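Local coordinates for protein glycerate kinase, putative (Thermotoga maritima, PDB 2B8N) that catalyses the magnesium-dependent transfer of phosphate from ATP to D-glycerate, giving 2-phosphoglycerate in the breakdown of serine, at residues A[199-204]-A[417-422]; A[55-60]-A[80-85]; A[368-373]-A[410-415]; A[291-296]-A[338-343]. One frame throughout, in Å; residues are numbered along the deposited sequence.

Contact 1 of 4, residues A[199-204]-A[417-422]; sequences LSDVLG and GTNVND
Leu199 meets Thr418 and Val420 at the buried, apolar end of this contact. Its CG stands anti to the backbone N (chi1 -169°), a setting that brings CD1 to within 3.7 Å of Val420 CG1, the two side chains crossing at about a right angle. Thr418 OG1 lies 3.9 Å from the same CD1 but gives its polar end to the carbonyl of Val34. Val420 CA lies 3.5 Å from Ser200 O in a CH···O contact. The other side, around Asp201 and Asn419, is polar and partly exposed. Asp201 CB touches Asn419 O at 3.3 Å, and its carboxylate is turned almost perpendicular to the Asn419 amide. No clear direct hydrogen bond joins 199-204 to 417-422; one water donates to both Leu199 O and Asn419 O, and a second to Ser200 O and, weakly, to Asn421 OD1. Each loop is braced from within: Ser200 OG, also bonded to Asp205 OD1, accepts from Val202 N in an ST turn, and Asn419 OD1 accepts from Asn421 N in an Asx turn. A small apolar patch and shared waters thus join the end of strand 193-199 to the loop entering strand 422-428, where the two halves of the chain meet; where carbonyl oxygens of the two loops come together, the waters supply donors that neither loop offers the other in a clear bond.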
loop_
_atom_site.group_PDB
_atom_site.type_symbol
_atom_site.label_atom_id
_atom_site.label_comp_id
_atom_site.label_asym_id
_atom_site.label_seq_id
_atom_site.Cartn_x
_atom_site.Cartn_y
_atom_site.Cartn_z
ATOM N N LEU A 199 4.738 5.810 -3.713
ATOM C CA LEU A 199 4.489 5.414 -2.337
ATOM C C LEU A 199 3.750 4.090 -2.433
ATOM O O LEU A 199 2.559 4.077 -2.702
ATOM C CB LEU A 199 3.649 6.507 -1.670
ATOM C CG LEU A 199 3.430 6.496 -0.171
ATOM C CD1 LEU A 199 4.499 5.724 0.561
ATOM C CD2 LEU A 199 3.405 7.934 0.300
ATOM N N SER A 200 4.468 2.982 -2.249
ATOM C CA SER A 200 3.974 1.664 -2.619
ATOM C C SER A 200 3.182 0.906 -1.556
ATOM O O SER A 200 3.684 0.597 -0.455
ATOM C CB SER A 200 5.132 0.780 -3.067
ATOM O OG SER A 200 4.729 -0.579 -3.075
ATOM N N ASP A 201 1.957 0.552 -1.938
ATOM C CA ASP A 201 1.091 -0.299 -1.134
ATOM C C ASP A 201 1.063 -1.748 -1.664
ATOM O O ASP A 201 0.284 -2.576 -1.162
ATOM C CB ASP A 201 -0.316 0.321 -1.079
ATOM C CG ASP A 201 -1.044 0.274 -2.410
ATOM O OD1 ASP A 201 -0.395 0.029 -3.435
ATOM O OD2 ASP A 201 -2.277 0.467 -2.436
ATOM N N VAL A 202 1.922 -2.044 -2.654
ATOM C CA VAL A 202 2.037 -3.384 -3.260
ATOM C C VAL A 202 3.254 -4.118 -2.707
ATOM O O VAL A 202 4.379 -3.616 -2.736
ATOM C CB VAL A 202 2.157 -3.348 -4.814
ATOM C CG1 VAL A 202 2.400 -4.750 -5.373
ATOM C CG2 VAL A 202 0.907 -2.774 -5.442
ATOM N N LEU A 203 3.027 -5.328 -2.214
ATOM C CA LEU A 203 4.112 -6.115 -1.625
ATOM C C LEU A 203 5.145 -6.480 -2.697
ATOM O O LEU A 203 4.806 -7.051 -3.737
ATOM C CB LEU A 203 3.556 -7.380 -0.978
ATOM C CG LEU A 203 4.466 -8.087 0.012
ATOM C CD1 LEU A 203 4.668 -7.225 1.241
ATOM C CD2 LEU A 203 3.883 -9.445 0.375
ATOM N N GLY A 204 6.400 -6.126 -2.455
ATOM C CA GLY A 204 7.441 -6.375 -3.447
ATOM C C GLY A 204 7.539 -5.260 -4.463
ATOM O O GLY A 204 8.284 -5.352 -5.431
ATOM N N GLY A 417 -2.896 8.595 6.593
ATOM C CA GLY A 417 -2.675 9.204 5.289
ATOM C C GLY A 417 -1.589 8.516 4.468
ATOM O O GLY A 417 -1.078 9.091 3.522
ATOM N N THR A 418 -1.233 7.286 4.819
ATOM C CA THR A 418 -0.351 6.480 3.990
ATOM C C THR A 418 -0.742 4.987 4.035
ATOM O O THR A 418 -1.576 4.571 4.831
ATOM C CB THR A 418 1.140 6.712 4.364
ATOM O OG1 THR A 418 1.978 5.945 3.503
ATOM C CG2 THR A 418 1.439 6.347 5.800
ATOM N N ASN A 419 -0.171 4.195 3.139
ATOM C CA ASN A 419 -0.322 2.758 3.192
ATOM C C ASN A 419 0.866 2.048 2.552
ATOM O O ASN A 419 1.062 2.120 1.337
ATOM C CB ASN A 419 -1.619 2.326 2.514
ATOM C CG ASN A 419 -1.875 0.828 2.649
ATOM O OD1 ASN A 419 -1.414 0.171 3.604
ATOM N ND2 ASN A 419 -2.613 0.278 1.698
ATOM N N VAL A 420 1.673 1.395 3.381
ATOM C CA VAL A 420 2.745 0.550 2.878
ATOM C C VAL A 420 2.685 -0.802 3.557
ATOM O O VAL A 420 3.708 -1.381 3.877
ATOM C CB VAL A 420 4.149 1.183 3.060
ATOM C CG1 VAL A 420 4.217 2.523 2.372
ATOM C CG2 VAL A 420 4.519 1.313 4.545
ATOM N N ASN A 421 1.463 -1.301 3.740
ATOM C CA ASN A 421 1.182 -2.614 4.324
ATOM C C ASN A 421 1.496 -2.676 5.841
ATOM O O ASN A 421 1.177 -1.739 6.557
ATOM C CB ASN A 421 1.822 -3.726 3.473
ATOM C CG ASN A 421 1.264 -3.752 2.049
ATOM O OD1 ASN A 421 2.008 -3.632 1.053
ATOM N ND2 ASN A 421 -0.065 -3.909 1.951
ATOM N N ASP A 422 2.098 -3.763 6.328
ATOM C CA ASP A 422 2.080 -4.072 7.767
ATOM C C ASP A 422 3.470 -3.969 8.430
ATOM O O ASP A 422 4.485 -4.361 7.841
ATOM C CB ASP A 422 1.454 -5.473 7.979
ATOM C CG ASP A 422 0.020 -5.578 7.417
ATOM O OD1 ASP A 422 -0.628 -4.522 7.226
ATOM O OD2 ASP A 422 -0.477 -6.708 7.185
HETATM O O HOH W 1 0.503 3.826 -0.824
HETATM O O HOH W 2 4.971 -1.933 0.571
#

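Contact 2 of 4, residues A[55-60]-A[80-85]; sequences VAVGKA and VVVTKY
Val80, Val82 and Ala56 bury more surface here than any other residue of this pairing of parallel strands. Ala56 is gripped through both backbone polar atoms: its N donates to Val80 O at 3.0 Å, and its O accepts from Val82 N at 3.0 Å. Gly58 N continues the pattern to Val82 O. Val80 CG1, between its backbone N and carbonyl carbon (chi1 64°), reaches Val55 CG2 at 3.8 Å; Val82 CB lies 4.2 Å from Val57 CG2. Val55, Val80 and Val82 face helix 107-120, and Val57 packs on Phe141, while Ala56 and Val81 turn to helix 61-72, the connection of this beta-alpha-beta crossover. Beyond the last residue of strand 52-57, Thr83 OG1 donates to Gly58 O at 2.6 Å, in the carbonyl plane and on a lone pair. A valine at Thr83 would keep the branched shape but would probably leave Gly58 O without this donor and the turn less firmly held. Lys59 and Lys84 run alongside each other, CD to CD 3.7 Å, with Lys84 NZ bonded to His102. The chemistry is parallel main-chain hydrogen bonding between apolar faces, extended beyond strand 52-57 by one hydroxyl.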
loop_
_atom_site.group_PDB
_atom_site.type_symbol
_atom_site.label_atom_id
_atom_site.label_comp_id
_atom_site.label_asym_id
_atom_site.label_seq_id
_atom_site.Cartn_x
_atom_site.Cartn_y
_atom_site.Cartn_z
ATOM N N VAL A 55 1.805 15.994 -11.623
ATOM C CA VAL A 55 0.633 15.136 -11.690
ATOM C C VAL A 55 0.669 14.161 -10.500
ATOM O O VAL A 55 1.590 13.323 -10.378
ATOM C CB VAL A 55 0.583 14.358 -13.017
ATOM C CG1 VAL A 55 -0.622 13.400 -13.040
ATOM C CG2 VAL A 55 0.503 15.324 -14.206
ATOM N N ALA A 56 -0.336 14.276 -9.626
ATOM C CA ALA A 56 -0.378 13.479 -8.397
ATOM C C ALA A 56 -1.668 12.719 -8.408
ATOM O O ALA A 56 -2.736 13.333 -8.503
ATOM C CB ALA A 56 -0.268 14.349 -7.152
ATOM N N VAL A 57 -1.546 11.385 -8.329
ATOM C CA VAL A 57 -2.679 10.459 -8.382
ATOM C C VAL A 57 -2.525 9.445 -7.266
ATOM O O VAL A 57 -1.471 8.849 -7.114
ATOM C CB VAL A 57 -2.748 9.724 -9.740
ATOM C CG1 VAL A 57 -3.730 8.565 -9.691
ATOM C CG2 VAL A 57 -3.164 10.663 -10.802
ATOM N N GLY A 58 -3.580 9.251 -6.498
ATOM C CA GLY A 58 -3.566 8.254 -5.434
ATOM C C GLY A 58 -4.333 8.730 -4.218
ATOM O O GLY A 58 -4.818 9.876 -4.187
ATOM N N LYS A 59 -4.449 7.845 -3.223
ATOM C CA LYS A 59 -5.126 8.186 -1.975
ATOM C C LYS A 59 -4.326 9.213 -1.173
ATOM O O LYS A 59 -4.892 9.902 -0.357
ATOM C CB LYS A 59 -5.364 6.946 -1.110
ATOM C CG LYS A 59 -6.238 5.852 -1.736
ATOM C CD LYS A 59 -6.568 4.821 -0.689
ATOM C CE LYS A 59 -6.367 3.405 -1.146
ATOM N NZ LYS A 59 -6.849 2.472 -0.068
ATOM N N ALA A 60 -3.019 9.285 -1.392
ATOM C CA ALA A 60 -2.144 10.265 -0.746
ATOM C C ALA A 60 -1.760 11.429 -1.681
ATOM O O ALA A 60 -0.756 12.135 -1.433
ATOM C CB ALA A 60 -0.885 9.577 -0.263
ATOM N N VAL A 80 -1.881 19.232 -10.898
ATOM C CA VAL A 80 -3.184 18.576 -10.906
ATOM C C VAL A 80 -3.176 17.385 -9.939
ATOM O O VAL A 80 -2.178 16.668 -9.805
ATOM C CB VAL A 80 -3.601 18.149 -12.332
ATOM C CG1 VAL A 80 -2.638 17.105 -12.882
ATOM C CG2 VAL A 80 -5.037 17.638 -12.370
ATOM N N VAL A 81 -4.305 17.213 -9.251
ATOM C CA VAL A 81 -4.456 16.268 -8.153
ATOM C C VAL A 81 -5.750 15.476 -8.370
ATOM O O VAL A 81 -6.823 16.067 -8.547
ATOM C CB VAL A 81 -4.509 17.050 -6.809
ATOM C CG1 VAL A 81 -4.975 16.172 -5.646
ATOM C CG2 VAL A 81 -3.140 17.697 -6.515
ATOM N N VAL A 82 -5.631 14.139 -8.396
ATOM C CA VAL A 82 -6.796 13.227 -8.426
ATOM C C VAL A 82 -6.704 12.258 -7.226
ATOM O O VAL A 82 -5.721 11.537 -7.079
ATOM C CB VAL A 82 -6.885 12.411 -9.743
ATOM C CG1 VAL A 82 -8.222 11.658 -9.823
ATOM C CG2 VAL A 82 -6.740 13.300 -10.946
ATOM N N THR A 83 -7.709 12.242 -6.364
ATOM C CA THR A 83 -7.668 11.360 -5.190
ATOM C C THR A 83 -9.080 10.819 -4.938
ATOM O O THR A 83 -9.988 11.092 -5.710
ATOM C CB THR A 83 -7.012 12.080 -3.947
ATOM O OG1 THR A 83 -6.673 11.131 -2.925
ATOM C CG2 THR A 83 -7.923 13.145 -3.361
ATOM N N LYS A 84 -9.243 10.006 -3.902
ATOM C CA LYS A 84 -10.548 9.472 -3.521
ATOM C C LYS A 84 -11.514 10.583 -3.068
ATOM O O LYS A 84 -11.098 11.591 -2.492
ATOM C CB LYS A 84 -10.396 8.477 -2.356
ATOM C CG LYS A 84 -10.099 7.047 -2.740
ATOM C CD LYS A 84 -9.926 6.172 -1.495
ATOM C CE LYS A 84 -11.258 5.799 -0.867
ATOM N NZ LYS A 84 -12.038 4.937 -1.753
ATOM N N TYR A 85 -12.805 10.373 -3.278
ATOM C CA TYR A 85 -13.787 11.309 -2.739
ATOM C C TYR A 85 -13.509 11.551 -1.252
ATOM O O TYR A 85 -13.243 10.616 -0.485
ATOM C CB TYR A 85 -15.242 10.837 -2.975
ATOM C CG TYR A 85 -15.546 10.646 -4.439
ATOM C CD1 TYR A 85 -15.218 11.639 -5.357
ATOM C CD2 TYR A 85 -16.113 9.473 -4.925
ATOM C CE1 TYR A 85 -15.440 11.482 -6.696
ATOM C CE2 TYR A 85 -16.350 9.313 -6.282
ATOM C CZ TYR A 85 -16.008 10.334 -7.163
ATOM O OH TYR A 85 -16.195 10.239 -8.526
#

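Contact 3 of 4, residues A[368-373]-A[410-415]; sequences PTDAAG and LLITGP
Leu411 O is gripped by two successive N-H groups: Ala372 N donates to it at 2.8 Å, with the N nearly in line with the C=O bond, and Gly373 N adds a weak bond at 3.4 Å. The return bond runs from Leu411 N to Gly373 O at 2.9 Å, its donor lying well above the carbonyl plane. The side chains sort themselves about this backbone link. Ala371 CB touches two branched residues, Leu410 CD2 at 3.8 Å and Ile412 CD1 at 3.9 Å. Ile412 sets out away from 368-373, but chi1 of -51° and the bend at chi2 (-91°) bring CD1 back to Ala371. Ala372 CB points toward 410-415 and meets Leu411 CD2 at 4.0 Å and Thr413 OG1 at 3.5 Å. That hydroxyl, placed between the backbone N and carbonyl carbon, donates to Gly414 O at 2.9 Å, in the carbonyl plane on a lone pair, so its polar need is met inside its own turn while its flank lies against the alanine methyl. Around the contact, Leu410 packs on helix 400-406 and Leu411 on helix 17-32, and Asp370 OD1 is bonded to Tyr401 OH. Two residues, Ala372 and Gly373, thus face the single residue Leu411. This is a classic beta bulge, here at the start of strand 373-377, where the short strand 410-411 joins antiparallel as an outermost strand of the mixed sheet.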
loop_
_atom_site.group_PDB
_atom_site.type_symbol
_atom_site.label_atom_id
_atom_site.label_comp_id
_atom_site.label_asym_id
_atom_site.label_seq_id
_atom_site.Cartn_x
_atom_site.Cartn_y
_atom_site.Cartn_z
ATOM N N PRO A 368 -12.191 -3.819 8.432
ATOM C CA PRO A 368 -13.148 -2.726 8.464
ATOM C C PRO A 368 -13.321 -2.214 9.896
ATOM O O PRO A 368 -14.397 -2.366 10.470
ATOM C CB PRO A 368 -14.434 -3.382 7.948
ATOM C CG PRO A 368 -14.366 -4.750 8.454
ATOM C CD PRO A 368 -12.871 -5.121 8.524
ATOM N N THR A 369 -12.267 -1.627 10.469
ATOM C CA THR A 369 -12.305 -1.143 11.854
ATOM C C THR A 369 -11.514 0.144 12.022
ATOM O O THR A 369 -10.745 0.538 11.150
ATOM C CB THR A 369 -11.719 -2.187 12.863
ATOM O OG1 THR A 369 -10.302 -2.281 12.695
ATOM C CG2 THR A 369 -12.341 -3.540 12.676
ATOM N N ASP A 370 -11.693 0.764 13.177
ATOM C CA ASP A 370 -11.024 2.020 13.518
ATOM C C ASP A 370 -9.655 1.783 14.151
ATOM O O ASP A 370 -8.954 2.741 14.487
ATOM C CB ASP A 370 -11.925 2.887 14.437
ATOM C CG ASP A 370 -12.369 2.175 15.762
ATOM O OD1 ASP A 370 -11.990 1.013 16.052
ATOM O OD2 ASP A 370 -13.128 2.811 16.541
ATOM N N ALA A 371 -9.289 0.512 14.315
ATOM C CA ALA A 371 -8.021 0.145 14.936
ATOM C C ALA A 371 -6.993 -0.230 13.863
ATOM O O ALA A 371 -7.358 -0.671 12.775
ATOM C CB ALA A 371 -8.237 -1.002 15.919
ATOM N N ALA A 372 -5.717 -0.033 14.185
ATOM C CA ALA A 372 -4.614 -0.274 13.272
ATOM C C ALA A 372 -4.089 -1.648 13.468
ATOM O O ALA A 372 -3.470 -2.184 12.563
ATOM C CB ALA A 372 -3.489 0.737 13.523
ATOM N N GLY A 373 -4.297 -2.199 14.665
ATOM C CA GLY A 373 -3.833 -3.559 15.000
ATOM C C GLY A 373 -3.910 -3.869 16.496
ATOM O O GLY A 373 -4.782 -3.398 17.206
ATOM N N LEU A 410 -6.092 -3.204 21.877
ATOM C CA LEU A 410 -6.224 -2.618 20.543
ATOM C C LEU A 410 -5.220 -1.470 20.388
ATOM O O LEU A 410 -5.057 -0.670 21.303
ATOM C CB LEU A 410 -7.637 -2.070 20.295
ATOM C CG LEU A 410 -8.732 -3.034 19.842
ATOM C CD1 LEU A 410 -10.043 -2.283 19.708
ATOM C CD2 LEU A 410 -8.386 -3.741 18.513
ATOM N N LEU A 411 -4.550 -1.405 19.234
ATOM C CA LEU A 411 -3.730 -0.243 18.867
ATOM C C LEU A 411 -4.558 0.671 17.979
ATOM O O LEU A 411 -4.949 0.283 16.880
ATOM C CB LEU A 411 -2.449 -0.652 18.125
ATOM C CG LEU A 411 -1.712 0.552 17.511
ATOM C CD1 LEU A 411 -0.914 1.310 18.535
ATOM C CD2 LEU A 411 -0.820 0.103 16.375
ATOM N N ILE A 412 -4.806 1.884 18.471
ATOM C CA ILE A 412 -5.592 2.891 17.767
ATOM C C ILE A 412 -4.680 4.041 17.408
ATOM O O ILE A 412 -4.230 4.758 18.286
ATOM C CB ILE A 412 -6.726 3.446 18.660
ATOM C CG1 ILE A 412 -7.560 2.309 19.292
ATOM C CG2 ILE A 412 -7.613 4.451 17.867
ATOM C CD1 ILE A 412 -8.746 1.877 18.490
ATOM N N THR A 413 -4.394 4.208 16.122
ATOM C CA THR A 413 -3.547 5.306 15.630
ATOM C C THR A 413 -4.366 6.388 14.952
ATOM O O THR A 413 -4.006 7.567 15.024
ATOM C CB THR A 413 -2.528 4.810 14.590
ATOM O OG1 THR A 413 -3.219 4.223 13.475
ATOM C CG2 THR A 413 -1.603 3.780 15.198
ATOM N N GLY A 414 -5.474 5.994 14.320
ATOM C CA GLY A 414 -6.234 6.877 13.435
ATOM C C GLY A 414 -5.737 6.667 12.020
ATOM O O GLY A 414 -4.745 5.984 11.815
ATOM N N PRO A 415 -6.424 7.238 11.027
ATOM C CA PRO A 415 -5.893 7.200 9.672
ATOM C C PRO A 415 -4.552 7.924 9.573
ATOM O O PRO A 415 -4.436 9.039 10.089
ATOM C CB PRO A 415 -6.932 7.969 8.865
ATOM C CG PRO A 415 -7.637 8.804 9.858
ATOM C CD PRO A 415 -7.695 7.971 11.085
#

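Contact 4 of 4, residues A[291-296]-A[338-343]; sequences EAREAG and NQELAL
Two helices packed at a shallow angle, their short segments crossing at -36° with axes 7.1 Å apart, meet chiefly through Leu341 and Glu340 on one and Ala292, Arg293 and Gly296 on the other. Leu341 lies across the first turn of helix 292-309: CG, anti to the backbone N (chi1 -170°), sits 3.6 Å from Ala292 O, CD1 4.0 Å from Ala295 CB, and CD2 4.0 Å from Gly296 CA. Gly296 allows the close approach, since a CB there would clash with Leu341 O. With an alanine in place of Leu341, a gap would probably open over Ala295 and Gly296. Helix 292-309 is the connection in a beta-alpha-beta crossover from strand 280-285 to strand 317-323 of the mixed sheet, and helix 337-348 packs beside it. At the polar flank, Arg293 NH2 and Glu340 OE1 form a long salt bridge of 3.5 Å, the oxygen at the guanidinium edge and in its plane, the two flat groups 51° apart. A water accepts from Arg293 N and donates to Glu340 OE1 and Glu291 OE2, which are 5.0 Å apart, probably easing the repulsion between these carboxylates. Glu340 OE2 has a second partner in Asn398 ND2.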
loop_
_atom_site.group_PDB
_atom_site.type_symbol
_atom_site.label_atom_id
_atom_site.label_comp_id
_atom_site.label_asym_id
_atom_site.label_seq_id
_atom_site.Cartn_x
_atom_site.Cartn_y
_atom_site.Cartn_z
ATOM N N GLU A 291 -0.624 -16.800 6.308
ATOM C CA GLU A 291 -1.825 -16.656 7.146
ATOM C C GLU A 291 -1.475 -15.880 8.413
ATOM O O GLU A 291 -0.407 -16.122 9.015
ATOM C CB GLU A 291 -2.391 -18.044 7.484
ATOM C CG GLU A 291 -3.633 -18.071 8.357
ATOM C CD GLU A 291 -4.905 -17.862 7.587
ATOM O OE1 GLU A 291 -4.841 -17.818 6.327
ATOM O OE2 GLU A 291 -5.973 -17.757 8.254
ATOM N N ALA A 292 -2.351 -14.935 8.771
ATOM C CA ALA A 292 -2.094 -13.997 9.852
ATOM C C ALA A 292 -1.933 -14.667 11.218
ATOM O O ALA A 292 -0.960 -14.398 11.934
ATOM C CB ALA A 292 -3.181 -12.950 9.908
ATOM N N ARG A 293 -2.870 -15.537 11.584
ATOM C CA ARG A 293 -2.795 -16.230 12.880
ATOM C C ARG A 293 -1.566 -17.168 13.000
ATOM O O ARG A 293 -0.984 -17.354 14.101
ATOM C CB ARG A 293 -4.086 -17.002 13.141
ATOM C CG ARG A 293 -4.277 -18.240 12.281
ATOM C CD ARG A 293 -5.542 -18.969 12.669
ATOM N NE ARG A 293 -6.691 -18.095 12.506
ATOM C CZ ARG A 293 -7.943 -18.458 12.761
ATOM N NH1 ARG A 293 -8.206 -19.696 13.176
ATOM N NH2 ARG A 293 -8.933 -17.581 12.580
ATOM N N GLU A 294 -1.165 -17.752 11.871
ATOM C CA GLU A 294 -0.022 -18.661 11.861
ATOM C C GLU A 294 1.274 -17.860 11.954
ATOM O O GLU A 294 2.204 -18.263 12.661
ATOM C CB GLU A 294 -0.053 -19.567 10.625
ATOM C CG GLU A 294 -1.338 -20.401 10.465
ATOM C CD GLU A 294 -1.636 -21.324 11.655
ATOM O OE1 GLU A 294 -0.719 -21.713 12.390
ATOM O OE2 GLU A 294 -2.811 -21.692 11.851
ATOM N N ALA A 295 1.318 -16.709 11.289
ATOM C CA ALA A 295 2.414 -15.757 11.468
ATOM C C ALA A 295 2.571 -15.273 12.936
ATOM O O ALA A 295 3.686 -14.978 13.383
ATOM C CB ALA A 295 2.208 -14.563 10.543
ATOM N N GLY A 296 1.464 -15.154 13.673
ATOM C CA GLY A 296 1.526 -14.709 15.072
ATOM C C GLY A 296 2.240 -15.747 15.923
ATOM O O GLY A 296 3.026 -15.407 16.793
ATOM N N ASN A 338 -3.944 -7.773 11.060
ATOM C CA ASN A 338 -3.018 -7.417 12.129
ATOM C C ASN A 338 -3.584 -7.747 13.520
ATOM O O ASN A 338 -2.835 -8.077 14.465
ATOM C CB ASN A 338 -2.582 -5.946 12.010
ATOM C CG ASN A 338 -1.776 -5.665 10.717
ATOM O OD1 ASN A 338 -0.682 -6.183 10.553
ATOM N ND2 ASN A 338 -2.319 -4.833 9.818
ATOM N N GLN A 339 -4.899 -7.686 13.659
ATOM C CA GLN A 339 -5.522 -7.975 14.958
ATOM C C GLN A 339 -5.535 -9.487 15.237
ATOM O O GLN A 339 -5.398 -9.912 16.401
ATOM C CB GLN A 339 -6.923 -7.373 15.036
ATOM C CG GLN A 339 -6.925 -5.863 15.139
ATOM C CD GLN A 339 -8.250 -5.247 14.764
ATOM O OE1 GLN A 339 -9.277 -5.610 15.309
ATOM N NE2 GLN A 339 -8.234 -4.312 13.832
ATOM N N GLU A 340 -5.654 -10.295 14.179
ATOM C CA GLU A 340 -5.558 -11.762 14.322
ATOM C C GLU A 340 -4.145 -12.207 14.637
ATOM O O GLU A 340 -3.945 -13.101 15.450
ATOM C CB GLU A 340 -6.064 -12.504 13.087
ATOM C CG GLU A 340 -7.558 -12.534 13.039
ATOM C CD GLU A 340 -8.103 -13.679 12.265
ATOM O OE1 GLU A 340 -7.309 -14.547 11.808
ATOM O OE2 GLU A 340 -9.347 -13.695 12.132
ATOM N N LEU A 341 -3.176 -11.581 13.981
ATOM C CA LEU A 341 -1.772 -11.882 14.224
ATOM C C LEU A 341 -1.434 -11.612 15.712
ATOM O O LEU A 341 -0.821 -12.456 16.367
ATOM C CB LEU A 341 -0.895 -11.067 13.273
ATOM C CG LEU A 341 0.592 -11.390 13.178
ATOM C CD1 LEU A 341 1.178 -10.927 11.854
ATOM C CD2 LEU A 341 1.395 -10.786 14.344
ATOM N N ALA A 342 -1.886 -10.468 16.243
ATOM C CA ALA A 342 -1.669 -10.117 17.659
ATOM C C ALA A 342 -2.409 -11.049 18.621
ATOM O O ALA A 342 -1.822 -11.542 19.566
ATOM C CB ALA A 342 -2.096 -8.689 17.909
ATOM N N LEU A 343 -3.700 -11.301 18.368
ATOM C CA LEU A 343 -4.482 -12.256 19.189
ATOM C C LEU A 343 -3.931 -13.696 19.239
ATOM O O LEU A 343 -4.013 -14.369 20.264
ATOM C CB LEU A 343 -5.932 -12.334 18.703
ATOM C CG LEU A 343 -6.810 -13.302 19.516
ATOM C CD1 LEU A 343 -6.796 -12.967 20.996
ATOM C CD2 LEU A 343 -8.222 -13.263 19.030
HETATM O O HOH W 3 -5.649 -15.669 10.147
#

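How the contacts relate
The centre of contact 1 lies about 2 Å from the centre of the chain, where its two halves join; contact 2 belongs to the six-stranded parallel sheet, contacts 3 and 4 to the region of the mixed sheet. Contacts 1 and 2 have centres about 16 Å apart and touch where Gly417 O packs 3.8 Å from Ala60 CB. Asp422 OD1 lies 3.1 Å from Asn338 ND2, a probable hydrogen bond tying contact 1 to contact 4. Gln339 links contact 4 to contact 3 through a probable bond from NE2 to Thr369 OG1. Contacts 2 and 4 stand about 32 Å apart, centre to centre. The active site probably lies between the halves, near contact 1.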